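Local coordinates for sialidase domain-containing protein (Dyadobacter fermentans, PDB 5HX0) that is of unknown function but belongs to the non-viral sialidase-like beta-propeller proteins and may act on a sugar substrate, at residues A206-A211 with N264-Y269; N217-W222 with L239-D244; K273-A278 with I291-D296. All blocks are in the same frame, centred on the assembly; numbering follows the deposited sequence.

Interaction 1 (A206-A211 with N264-Y269); sequences AYNRGA and NEASVY
Glu-265 lies alongside the backbone and CB of Arg-209. Its CB sits 3.5 Å from Arg-209 O, and CG rests about equally far from that oxygen and from Asn-208 OD1. CG stands anti to the carbonyl carbon (chi1 -65°) and the chain runs extended beyond it, which carries the carboxylate past Arg-209 CB, 3.9 Å from OE2. The tip is gripped from outside the two segments: OE1 forms a salt bridge with Arg-281 and OE2 a hydrogen bond with Tyr-368, reminiscent of the tyrosine-glutamate pair of sialidases, though no catalytic role is established here. Strand 262-270 is an edge strand of its propeller blade, and the contact centre lies about 6 Å from the centre of the chain, consistent with a position beside the central channel. From 208 to 211 the loop runs the same way as 264-268, their end-to-end directions 26° apart. The amide of Asn-208 reaches the strand; ND2 donates to Asn-264 O at 2.9 Å, that oxygen lying close to the amide plane, and also bonds Val-223 O. Further along, Ala-211 N meets Ser-267 OG at 2.9 Å in a nearly straight bond (175°), while that hydroxyl is also bonded to Met-314 O. Between these grips the two backbones come close: Gly-210 CA directs a hydrogen at Ala-266 O, 3.2 Å away. Val-268 N then donates to Ala-211 O at 3.0 Å.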
ATOM      1  N   ALA A 206      18.446  -7.054  -9.902  1.00 15.26           N
ATOM      2  CA  ALA A 206      19.437  -6.412  -9.040  1.00 15.76           C
ATOM      3  C   ALA A 206      18.808  -5.283  -8.202  1.00 16.17           C
ATOM      4  O   ALA A 206      17.724  -4.785  -8.489  1.00 14.91           O
ATOM      5  CB  ALA A 206      20.592  -5.862  -9.883  1.00 12.68           C
ATOM      6  N   TYR A 207      19.543  -4.843  -7.178  1.00 12.44           N
ATOM      7  CA  TYR A 207      18.993  -3.975  -6.130  1.00 14.46           C
ATOM      8  C   TYR A 207      20.168  -3.457  -5.307  1.00 13.85           C
ATOM      9  O   TYR A 207      21.257  -4.038  -5.328  1.00 14.33           O
ATOM     10  CB  TYR A 207      18.022  -4.745  -5.205  1.00  9.99           C
ATOM     11  CG  TYR A 207      18.798  -5.776  -4.414  1.00 13.34           C
ATOM     12  CD1 TYR A 207      19.117  -6.997  -4.986  1.00 13.65           C
ATOM     13  CD2 TYR A 207      19.312  -5.485  -3.131  1.00 12.32           C
ATOM     14  CE1 TYR A 207      19.889  -7.924  -4.313  1.00 17.52           C
ATOM     15  CE2 TYR A 207      20.089  -6.402  -2.453  1.00 14.87           C
ATOM     16  CZ  TYR A 207      20.382  -7.625  -3.052  1.00 15.35           C
ATOM     17  OH  TYR A 207      21.172  -8.559  -2.411  1.00 15.51           O
ATOM     18  N   ASN A 208      19.930  -2.392  -4.547  1.00 12.99           N
ATOM     19  CA  ASN A 208      20.828  -2.079  -3.436  1.00 11.34           C
ATOM     20  C   ASN A 208      20.192  -1.003  -2.567  1.00 15.39           C
ATOM     21  O   ASN A 208      19.176  -0.399  -2.926  1.00 16.05           O
ATOM     22  CB  ASN A 208      22.215  -1.607  -3.898  1.00  8.30           C
ATOM     23  CG  ASN A 208      23.313  -2.080  -2.959  1.00 15.55           C
ATOM     24  OD1 ASN A 208      23.022  -2.570  -1.863  1.00 14.46           O
ATOM     25  ND2 ASN A 208      24.570  -1.926  -3.374  1.00 10.92           N
ATOM     26  N   ARG A 209      20.818  -0.762  -1.417  1.00 12.77           N
ATOM     27  CA  ARG A 209      20.679   0.517  -0.737  1.00 14.73           C
ATOM     28  C   ARG A 209      21.952   1.309  -0.998  1.00 19.75           C
ATOM     29  O   ARG A 209      23.056   0.802  -0.768  1.00 13.92           O
ATOM     30  CB  ARG A 209      20.442   0.368   0.776  1.00 12.57           C
ATOM     31  CG  ARG A 209      20.164   1.726   1.498  1.00 12.29           C
ATOM     32  CD  ARG A 209      21.467   2.523   1.810  1.00 13.26           C
ATOM     33  NE  ARG A 209      21.197   3.767   2.531  1.00 12.91           N
ATOM     34  CZ  ARG A 209      22.110   4.695   2.808  1.00 13.10           C
ATOM     35  NH1 ARG A 209      21.753   5.774   3.510  1.00  9.56           N
ATOM     36  NH2 ARG A 209      23.373   4.571   2.373  1.00 12.28           N
ATOM     37  N   GLY A 210      21.794   2.545  -1.444  1.00 13.95           N
ATOM     38  CA  GLY A 210      22.927   3.417  -1.715  1.00 15.48           C
ATOM     39  C   GLY A 210      22.571   4.421  -2.787  1.00 17.07           C
ATOM     40  O   GLY A 210      21.568   4.291  -3.485  1.00 14.08           O
ATOM     41  N   ALA A 211      23.414   5.447  -2.904  1.00 12.86           N
ATOM     42  CA  ALA A 211      23.180   6.498  -3.883  1.00 13.00           C
ATOM     43  C   ALA A 211      23.665   6.078  -5.267  1.00 17.02           C
ATOM     44  O   ALA A 211      24.768   5.526  -5.419  1.00 14.64           O
ATOM     45  CB  ALA A 211      23.878   7.796  -3.464  1.00 12.00           C
ATOM     46  N   ASN A 264      28.002  -5.338   0.217  1.00 13.68           N
ATOM     47  CA  ASN A 264      26.574  -5.224  -0.072  1.00 12.36           C
ATOM     48  C   ASN A 264      26.197  -3.770  -0.335  1.00 14.17           C
ATOM     49  O   ASN A 264      26.291  -3.311  -1.481  1.00 16.67           O
ATOM     50  CB  ASN A 264      25.716  -5.875   1.045  1.00 17.56           C
ATOM     51  CG  ASN A 264      26.213  -5.572   2.472  1.00 19.00           C
ATOM     52  OD1 ASN A 264      26.248  -4.417   2.894  1.00 17.30           O
ATOM     53  ND2 ASN A 264      26.533  -6.616   3.231  1.00 14.94           N
ATOM     54  N   GLU A 265      25.800  -3.019   0.689  1.00 11.35           N
ATOM     55  CA  GLU A 265      25.288  -1.662   0.448  1.00 10.72           C
ATOM     56  C   GLU A 265      26.406  -0.731  -0.024  1.00 14.56           C
ATOM     57  O   GLU A 265      27.487  -0.694   0.568  1.00 17.98           O
ATOM     58  CB  GLU A 265      24.640  -1.134   1.728  1.00 12.05           C
ATOM     59  CG  GLU A 265      23.444  -1.955   2.056  1.00 12.33           C
ATOM     60  CD  GLU A 265      22.835  -1.622   3.392  1.00 20.17           C
ATOM     61  OE1 GLU A 265      23.497  -0.978   4.237  1.00 16.97           O
ATOM     62  OE2 GLU A 265      21.682  -2.023   3.601  1.00 16.76           O
ATOM     63  N   ALA A 266      26.155   0.010  -1.101  1.00 13.91           N
ATOM     64  CA  ALA A 266      27.208   0.788  -1.746  1.00 12.53           C
ATOM     65  C   ALA A 266      26.624   2.071  -2.304  1.00 17.81           C
ATOM     66  O   ALA A 266      25.572   2.038  -2.950  1.00 13.43           O
ATOM     67  CB  ALA A 266      27.857  -0.017  -2.880  1.00 13.41           C
ATOM     68  N   SER A 267      27.303   3.192  -2.063  1.00 14.93           N
ATOM     69  CA  SER A 267      27.003   4.453  -2.740  1.00 15.98           C
ATOM     70  C   SER A 267      28.101   4.751  -3.748  1.00 19.58           C
ATOM     71  O   SER A 267      29.281   4.528  -3.467  1.00 15.66           O
ATOM     72  CB  SER A 267      26.885   5.606  -1.738  1.00 11.94           C
ATOM     73  OG  SER A 267      25.626   5.565  -1.063  1.00 13.98           O
ATOM     74  N   VAL A 268      27.727   5.265  -4.912  1.00 15.82           N
ATOM     75  CA  VAL A 268      28.691   5.496  -5.977  1.00 14.49           C
ATOM     76  C   VAL A 268      28.813   6.996  -6.199  1.00 15.03           C
ATOM     77  O   VAL A 268      27.901   7.768  -5.876  1.00 15.73           O
ATOM     78  CB  VAL A 268      28.314   4.740  -7.273  1.00 14.93           C
ATOM     79  CG1 VAL A 268      27.074   5.364  -7.972  1.00 10.49           C
ATOM     80  CG2 VAL A 268      29.536   4.636  -8.216  1.00 17.31           C
ATOM     81  N   TYR A 269      29.962   7.413  -6.732  1.00 14.45           N
ATOM     82  CA  TYR A 269      30.279   8.828  -6.878  1.00 15.04           C
ATOM     83  C   TYR A 269      31.241   9.006  -8.054  1.00 15.55           C
ATOM     84  O   TYR A 269      32.101   8.158  -8.291  1.00 20.45           O
ATOM     85  CB  TYR A 269      30.884   9.356  -5.555  1.00 13.74           C
ATOM     86  CG  TYR A 269      31.220  10.825  -5.583  1.00 19.34           C
ATOM     87  CD1 TYR A 269      30.218  11.775  -5.461  1.00 15.82           C
ATOM     88  CD2 TYR A 269      32.540  11.257  -5.726  1.00 16.70           C
ATOM     89  CE1 TYR A 269      30.510  13.134  -5.506  1.00 23.52           C
ATOM     90  CE2 TYR A 269      32.852  12.627  -5.761  1.00 13.64           C
ATOM     91  CZ  TYR A 269      31.813  13.555  -5.657  1.00 19.05           C
ATOM     92  OH  TYR A 269      32.050  14.911  -5.699  1.00 19.48           O
TER
HETATM   93  O   HOH W   1      25.173   2.811  -6.016  1.00 16.14           O

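Interaction 2 (N217-W222 with L239-D244); sequences NGRILW and LLISDD
Arg-219 and Ile-241 pack crosswise at the end of a beta hairpin in a propeller blade, where 220-222 and 239-242 run antiparallel, 157° between their directions. Ser-242 opens a Ser-X-Asp-X-Gly-X-Thr-Trp Asp box, Asp-244 its third residue, as in BNR repeats; accordingly, Ser-242 OG bonds to Gly-246 N and Thr-248 O. The arginine chain bends at chi3 (-63°), bringing its guanidinium over Ile-241, whose CG2 lies against one face and 3.3 Å from Arg-219 NE. Asp-243 runs beside the arginine and points the same way. Its OD1 takes the NE hydrogen at 3.1 Å, at the guanidinium edge and on the syn side of the carboxylate; the two planes are 50° apart, and the bonds from NH2 to both oxygens are weak. On the sheet face that carries Ile-241, Leu-221 lies side by side with it, CD2 to CG1 3.9 Å. The face carrying Trp-222 and Leu-240 has them pointing alike, with Leu-240 CD1 approaching Trp-222 CE3 at 4.1 Å, oblique to the ring. Four backbone hydrogen bonds hold this register. At the end away from the hairpin turn, a water donates to Gly-218 O at 2.8 Å and to Ser-242 O at 3.0 Å.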
ATOM      1  N   ASN A 217      28.484  13.040 -18.240  1.00 23.90           N
ATOM      2  CA  ASN A 217      27.944  12.832 -19.574  1.00 26.98           C
ATOM      3  C   ASN A 217      26.480  12.410 -19.566  1.00 27.58           C
ATOM      4  O   ASN A 217      25.950  12.051 -20.618  1.00 28.59           O
ATOM      5  CB  ASN A 217      28.780  11.799 -20.336  1.00 40.34           C
ATOM      6  CG  ASN A 217      28.833  10.456 -19.639  1.00 48.72           C
ATOM      7  OD1 ASN A 217      28.100  10.213 -18.682  1.00 38.27           O
ATOM      8  ND2 ASN A 217      29.709   9.573 -20.118  1.00 48.34           N
ATOM      9  N   GLY A 218      25.817  12.448 -18.409  1.00 19.58           N
ATOM     10  CA  GLY A 218      24.412  12.086 -18.316  1.00 24.36           C
ATOM     11  C   GLY A 218      24.143  10.609 -18.085  1.00 20.73           C
ATOM     12  O   GLY A 218      22.986  10.226 -17.867  1.00 24.68           O
ATOM     13  N   ARG A 219      25.169   9.773 -18.142  1.00 17.78           N
ATOM     14  CA  ARG A 219      25.016   8.364 -17.820  1.00 21.79           C
ATOM     15  C   ARG A 219      24.793   8.198 -16.310  1.00 17.81           C
ATOM     16  O   ARG A 219      25.332   8.960 -15.507  1.00 25.62           O
ATOM     17  CB  ARG A 219      26.263   7.643 -18.316  1.00 28.33           C
ATOM     18  CG  ARG A 219      26.731   6.453 -17.584  1.00 45.31           C
ATOM     19  CD  ARG A 219      27.969   5.907 -18.331  1.00 59.09           C
ATOM     20  NE  ARG A 219      27.660   5.453 -19.691  1.00 59.83           N
ATOM     21  CZ  ARG A 219      28.434   4.633 -20.404  1.00 52.90           C
ATOM     22  NH1 ARG A 219      29.567   4.172 -19.892  1.00 38.75           N
ATOM     23  NH2 ARG A 219      28.070   4.270 -21.627  1.00 56.07           N
ATOM     24  N   ILE A 220      23.958   7.231 -15.919  1.00 15.34           N
ATOM     25  CA  ILE A 220      23.664   6.996 -14.499  1.00 13.12           C
ATOM     26  C   ILE A 220      24.432   5.771 -14.027  1.00 16.60           C
ATOM     27  O   ILE A 220      24.311   4.691 -14.617  1.00 19.30           O
ATOM     28  CB  ILE A 220      22.163   6.800 -14.240  1.00 16.18           C
ATOM     29  CG1 ILE A 220      21.359   7.954 -14.837  1.00 19.02           C
ATOM     30  CG2 ILE A 220      21.919   6.710 -12.707  1.00 12.74           C
ATOM     31  CD1 ILE A 220      19.896   7.759 -14.671  1.00 31.10           C
ATOM     32  N   LEU A 221      25.173   5.934 -12.937  1.00 15.86           N
ATOM     33  CA  LEU A 221      25.969   4.887 -12.312  1.00 14.54           C
ATOM     34  C   LEU A 221      25.207   4.316 -11.127  1.00 14.94           C
ATOM     35  O   LEU A 221      24.630   5.064 -10.342  1.00 11.23           O
ATOM     36  CB  LEU A 221      27.301   5.462 -11.822  1.00 12.11           C
ATOM     37  CG  LEU A 221      28.067   6.244 -12.873  1.00 18.74           C
ATOM     38  CD1 LEU A 221      29.249   6.948 -12.237  1.00 20.21           C
ATOM     39  CD2 LEU A 221      28.524   5.282 -13.949  1.00 18.84           C
ATOM     40  N   TRP A 222      25.232   2.996 -10.978  1.00 13.32           N
ATOM     41  CA  TRP A 222      24.520   2.344  -9.880  1.00 14.21           C
ATOM     42  C   TRP A 222      25.323   1.122  -9.470  1.00 14.78           C
ATOM     43  O   TRP A 222      25.494   0.201 -10.278  1.00 18.24           O
ATOM     44  CB  TRP A 222      23.109   1.933 -10.311  1.00 12.32           C
ATOM     45  CG  TRP A 222      22.228   1.451  -9.197  1.00 16.29           C
ATOM     46  CD1 TRP A 222      22.414   1.618  -7.853  1.00 16.47           C
ATOM     47  CD2 TRP A 222      21.012   0.704  -9.350  1.00 13.76           C
ATOM     48  NE1 TRP A 222      21.381   1.023  -7.152  1.00 12.39           N
ATOM     49  CE2 TRP A 222      20.506   0.461  -8.053  1.00 13.60           C
ATOM     50  CE3 TRP A 222      20.300   0.228 -10.464  1.00 15.07           C
ATOM     51  CZ2 TRP A 222      19.321  -0.235  -7.835  1.00 15.78           C
ATOM     52  CZ3 TRP A 222      19.128  -0.463 -10.253  1.00 14.61           C
ATOM     53  CH2 TRP A 222      18.645  -0.695  -8.947  1.00 20.40           C
ATOM     54  N   LEU A 239      28.902  -2.774 -10.980  1.00 16.25           N
ATOM     55  CA  LEU A 239      28.451  -1.488 -11.500  1.00 16.59           C
ATOM     56  C   LEU A 239      27.475  -1.693 -12.657  1.00 18.76           C
ATOM     57  O   LEU A 239      27.813  -2.344 -13.655  1.00 24.04           O
ATOM     58  CB  LEU A 239      29.639  -0.650 -11.964  1.00 15.11           C
ATOM     59  CG  LEU A 239      29.313   0.714 -12.587  1.00 17.94           C
ATOM     60  CD1 LEU A 239      28.660   1.638 -11.571  1.00 13.50           C
ATOM     61  CD2 LEU A 239      30.571   1.347 -13.159  1.00 21.17           C
ATOM     62  N   LEU A 240      26.280  -1.128 -12.528  1.00 14.72           N
ATOM     63  CA  LEU A 240      25.360  -0.985 -13.642  1.00 17.98           C
ATOM     64  C   LEU A 240      25.394   0.448 -14.154  1.00 20.83           C
ATOM     65  O   LEU A 240      25.669   1.396 -13.414  1.00 15.09           O
ATOM     66  CB  LEU A 240      23.922  -1.331 -13.253  1.00 16.81           C
ATOM     67  CG  LEU A 240      23.658  -2.658 -12.545  1.00 20.33           C
ATOM     68  CD1 LEU A 240      22.170  -2.861 -12.377  1.00 13.08           C
ATOM     69  CD2 LEU A 240      24.277  -3.806 -13.308  1.00 23.92           C
ATOM     70  N   ILE A 241      25.089   0.598 -15.431  1.00 19.00           N
ATOM     71  CA  ILE A 241      25.087   1.895 -16.081  1.00 16.80           C
ATOM     72  C   ILE A 241      23.814   2.019 -16.904  1.00 21.16           C
ATOM     73  O   ILE A 241      23.424   1.073 -17.599  1.00 20.43           O
ATOM     74  CB  ILE A 241      26.340   2.049 -16.963  1.00 23.60           C
ATOM     75  CG1 ILE A 241      27.606   2.135 -16.098  1.00 20.09           C
ATOM     76  CG2 ILE A 241      26.155   3.182 -17.906  1.00 28.34           C
ATOM     77  CD1 ILE A 241      28.880   2.341 -16.891  1.00 28.75           C
ATOM     78  N   SER A 242      23.161   3.179 -16.826  1.00 17.37           N
ATOM     79  CA  SER A 242      21.992   3.465 -17.641  1.00 14.69           C
ATOM     80  C   SER A 242      22.296   4.632 -18.570  1.00 20.03           C
ATOM     81  O   SER A 242      22.706   5.699 -18.108  1.00 18.81           O
ATOM     82  CB  SER A 242      20.769   3.801 -16.789  1.00 17.70           C
ATOM     83  OG  SER A 242      19.686   4.138 -17.660  1.00 18.20           O
ATOM     84  N   ASP A 243      22.064   4.441 -19.874  1.00 16.87           N
ATOM     85  CA  ASP A 243      22.186   5.520 -20.844  1.00 21.14           C
ATOM     86  C   ASP A 243      20.840   6.085 -21.267  1.00 22.46           C
ATOM     87  O   ASP A 243      20.782   6.862 -22.226  1.00 22.46           O
ATOM     88  CB  ASP A 243      22.951   5.050 -22.086  1.00 33.13           C
ATOM     89  CG  ASP A 243      24.417   4.812 -21.802  1.00 43.46           C
ATOM     90  OD1 ASP A 243      25.109   5.775 -21.400  1.00 47.86           O
ATOM     91  OD2 ASP A 243      24.870   3.662 -21.971  1.00 47.77           O
ATOM     92  N   ASP A 244      19.759   5.711 -20.593  1.00 15.11           N
ATOM     93  CA  ASP A 244      18.450   6.246 -20.956  1.00 22.45           C
ATOM     94  C   ASP A 244      17.719   6.771 -19.735  1.00 18.73           C
ATOM     95  O   ASP A 244      16.492   6.664 -19.631  1.00 20.71           O
ATOM     96  CB  ASP A 244      17.603   5.206 -21.697  1.00 19.67           C
ATOM     97  CG  ASP A 244      17.554   3.875 -20.991  1.00 27.74           C
ATOM     98  OD1 ASP A 244      17.853   3.824 -19.774  1.00 19.98           O
ATOM     99  OD2 ASP A 244      17.210   2.870 -21.660  1.00 22.35           O
TER
HETATM  100  O   HOH W   2      21.203   8.249 -18.669  1.00 21.61           O

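Interaction 3 (K273-A278 with I291-D296); sequences KGDVVA and IARSVD
Val-277 lays its CG2 over the guanidinium of Arg-293, 3.5 Å above the plane and over its centre. The arginine reaches this place with CG anti to the backbone N (chi1 -180°) and a turn at chi3, which folds the group back across the neighbouring strand. Asp-275 holds the edge: NH1 donates to Asp-275 OD2 at 2.8 Å, near the guanidinium plane, in a salt bridge that uses the anti lone pair of the oxygen. The pairing is through OD2 alone, with the carboxylate and guanidinium planes 72° apart. NH2 is tied elsewhere, to Glu-345 O, so the group is fixed at two corners with a methyl over one face. Strands 276-283 and 288-294 form the middle hairpin of a four-stranded propeller blade, and Ser-294 opens an Asp box, its OG bonded to Gly-298 N and Thr-300 O. Val-277 and Arg-293 are a non-hydrogen-bonded pair with CA atoms 4.5 Å apart, flanked by the hydrogen-bonded pairs Val-276 with Ser-294 and Ala-278 with Ala-292. The other branch of Val-277 is pressed against Ile-291: CG1 to CD1 is 3.5 Å, tighter than usual. At the hairpin's open end, Asp-275 OD1 packs against Val-295 CG1 at 3.8 Å.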
ATOM      1  N   LYS A 273      37.586  14.880 -11.763  1.00 23.62           N
ATOM      2  CA  LYS A 273      38.469  14.366 -12.805  1.00 28.75           C
ATOM      3  C   LYS A 273      37.929  13.113 -13.490  1.00 31.94           C
ATOM      4  O   LYS A 273      38.560  12.624 -14.437  1.00 30.38           O
ATOM      5  CB  LYS A 273      39.860  14.101 -12.229  1.00 28.12           C
ATOM      6  CG  LYS A 273      40.604  15.383 -11.873  1.00 32.81           C
ATOM      7  CD  LYS A 273      41.980  15.090 -11.296  1.00 38.25           C
ATOM      8  CE  LYS A 273      42.721  16.375 -10.981  1.00 50.01           C
ATOM      9  NZ  LYS A 273      43.936  16.109 -10.156  1.00 60.53           N
ATOM     10  N   GLY A 274      36.783  12.596 -13.062  1.00 27.65           N
ATOM     11  CA  GLY A 274      36.126  11.511 -13.765  1.00 24.35           C
ATOM     12  C   GLY A 274      36.374  10.126 -13.215  1.00 25.37           C
ATOM     13  O   GLY A 274      35.976   9.141 -13.858  1.00 21.59           O
ATOM     14  N   ASP A 275      37.037  10.010 -12.066  1.00 19.96           N
ATOM     15  CA  ASP A 275      37.116   8.728 -11.384  1.00 19.98           C
ATOM     16  C   ASP A 275      35.730   8.339 -10.883  1.00 24.58           C
ATOM     17  O   ASP A 275      34.936   9.196 -10.477  1.00 23.66           O
ATOM     18  CB  ASP A 275      38.084   8.797 -10.198  1.00 21.43           C
ATOM     19  CG  ASP A 275      39.539   8.780 -10.623  1.00 29.84           C
ATOM     20  OD1 ASP A 275      39.815   8.818 -11.850  1.00 29.27           O
ATOM     21  OD2 ASP A 275      40.402   8.732  -9.718  1.00 21.89           O
ATOM     22  N   VAL A 276      35.441   7.044 -10.930  1.00 21.67           N
ATOM     23  CA  VAL A 276      34.239   6.462 -10.339  1.00 19.70           C
ATOM     24  C   VAL A 276      34.651   5.787  -9.033  1.00 22.59           C
ATOM     25  O   VAL A 276      35.493   4.880  -9.034  1.00 24.92           O
ATOM     26  CB  VAL A 276      33.585   5.445 -11.289  1.00 23.37           C
ATOM     27  CG1 VAL A 276      32.392   4.768 -10.610  1.00 24.13           C
ATOM     28  CG2 VAL A 276      33.187   6.113 -12.617  1.00 17.59           C
ATOM     29  N   VAL A 277      34.052   6.209  -7.925  1.00 18.94           N
ATOM     30  CA  VAL A 277      34.384   5.705  -6.598  1.00 15.73           C
ATOM     31  C   VAL A 277      33.141   5.086  -5.972  1.00 21.21           C
ATOM     32  O   VAL A 277      32.050   5.660  -6.055  1.00 18.98           O
ATOM     33  CB  VAL A 277      34.936   6.849  -5.717  1.00 20.56           C
ATOM     34  CG1 VAL A 277      34.969   6.437  -4.295  1.00 29.12           C
ATOM     35  CG2 VAL A 277      36.346   7.237  -6.198  1.00 22.78           C
ATOM     36  N   ALA A 278      33.302   3.917  -5.351  1.00 17.70           N
ATOM     37  CA  ALA A 278      32.215   3.257  -4.626  1.00 19.25           C
ATOM     38  C   ALA A 278      32.591   3.091  -3.158  1.00 14.52           C
ATOM     39  O   ALA A 278      33.680   2.599  -2.847  1.00 16.03           O
ATOM     40  CB  ALA A 278      31.891   1.887  -5.244  1.00 13.77           C
ATOM     41  N   ILE A 291      36.463   0.976   0.030  1.00 12.76           N
ATOM     42  CA  ILE A 291      36.336   1.819  -1.156  1.00 17.36           C
ATOM     43  C   ILE A 291      36.899   1.052  -2.345  1.00 18.40           C
ATOM     44  O   ILE A 291      37.851   0.275  -2.204  1.00 21.26           O
ATOM     45  CB  ILE A 291      37.058   3.175  -0.953  1.00 17.80           C
ATOM     46  CG1 ILE A 291      36.771   4.144  -2.096  1.00 21.06           C
ATOM     47  CG2 ILE A 291      38.581   2.958  -0.759  1.00 22.51           C
ATOM     48  CD1 ILE A 291      37.308   5.567  -1.868  1.00 17.05           C
ATOM     49  N   ALA A 292      36.282   1.231  -3.506  1.00 16.85           N
ATOM     50  CA  ALA A 292      36.830   0.723  -4.755  1.00 25.74           C
ATOM     51  C   ALA A 292      36.743   1.830  -5.796  1.00 22.48           C
ATOM     52  O   ALA A 292      35.794   2.623  -5.796  1.00 18.39           O
ATOM     53  CB  ALA A 292      36.090  -0.543  -5.226  1.00 18.33           C
ATOM     54  N   ARG A 293      37.738   1.881  -6.687  1.00 21.68           N
ATOM     55  CA  ARG A 293      37.880   2.983  -7.628  1.00 20.29           C
ATOM     56  C   ARG A 293      38.057   2.478  -9.062  1.00 24.80           C
ATOM     57  O   ARG A 293      38.689   1.442  -9.299  1.00 20.81           O
ATOM     58  CB  ARG A 293      39.081   3.882  -7.228  1.00 22.39           C
ATOM     59  CG  ARG A 293      39.304   5.072  -8.156  1.00 18.69           C
ATOM     60  CD  ARG A 293      40.491   5.927  -7.661  1.00 20.59           C
ATOM     61  NE  ARG A 293      40.265   6.423  -6.302  1.00 19.70           N
ATOM     62  CZ  ARG A 293      39.877   7.661  -6.004  1.00 24.00           C
ATOM     63  NH1 ARG A 293      39.678   8.549  -6.969  1.00 21.89           N
ATOM     64  NH2 ARG A 293      39.701   8.018  -4.734  1.00 18.39           N
ATOM     65  N   SER A 294      37.483   3.217 -10.015  1.00 21.35           N
ATOM     66  CA  SER A 294      37.703   3.002 -11.445  1.00 28.64           C
ATOM     67  C   SER A 294      38.263   4.275 -12.061  1.00 32.19           C
ATOM     68  O   SER A 294      37.707   5.364 -11.864  1.00 26.16           O
ATOM     69  CB  SER A 294      36.408   2.614 -12.165  1.00 22.25           C
ATOM     70  OG  SER A 294      36.597   2.621 -13.576  1.00 23.03           O
ATOM     71  N   VAL A 295      39.341   4.136 -12.831  1.00 26.24           N
ATOM     72  CA  VAL A 295      39.907   5.272 -13.546  1.00 27.31           C
ATOM     73  C   VAL A 295      39.610   5.236 -15.036  1.00 31.31           C
ATOM     74  O   VAL A 295      40.101   6.104 -15.769  1.00 42.57           O
ATOM     75  CB  VAL A 295      41.426   5.387 -13.313  1.00 24.80           C
ATOM     76  CG1 VAL A 295      41.740   5.553 -11.824  1.00 21.93           C
ATOM     77  CG2 VAL A 295      42.142   4.179 -13.906  1.00 31.86           C
ATOM     78  N   ASP A 296      38.829   4.270 -15.514  1.00 31.64           N
ATOM     79  CA  ASP A 296      38.534   4.151 -16.936  1.00 36.03           C
ATOM     80  C   ASP A 296      37.034   4.239 -17.194  1.00 35.59           C
ATOM     81  O   ASP A 296      36.490   3.570 -18.081  1.00 32.68           O
ATOM     82  CB  ASP A 296      39.114   2.860 -17.512  1.00 38.29           C
ATOM     83  CG  ASP A 296      38.635   1.624 -16.779  1.00 36.14           C
ATOM     84  OD1 ASP A 296      37.620   1.702 -16.043  1.00 31.66           O
ATOM     85  OD2 ASP A 296      39.275   0.566 -16.946  1.00 34.01           O
TER
HETATM   86  O   HOH W   3      36.766   6.645 -14.217  1.00 32.72           O

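Overall arrangement
Followed from the N terminus, the chain first supplies 206-211, whose partner 264-269 comes only after a complete blade (strands 213-214 to 250-256). Interaction 1 therefore closes a long loop, and interaction 2, the shorter hairpin closure of 217-222 with 239-244, falls entirely within it. Interaction 3 comes later in series, closing the hairpin of the next blade; no loops cross. Segment 264-269 and the strands of interaction 3 share that blade's sheet, strands 262-270 and 276-283 being neighbours joined by a probable hydrogen bond from Val-277 N to Tyr-269 O (2.8 Å). Across the blade boundary, Val-268 CG1 packs on Leu-221 O (3.4 Å) and Leu-221 CD1 on Val-276 CG2 (4.0 Å).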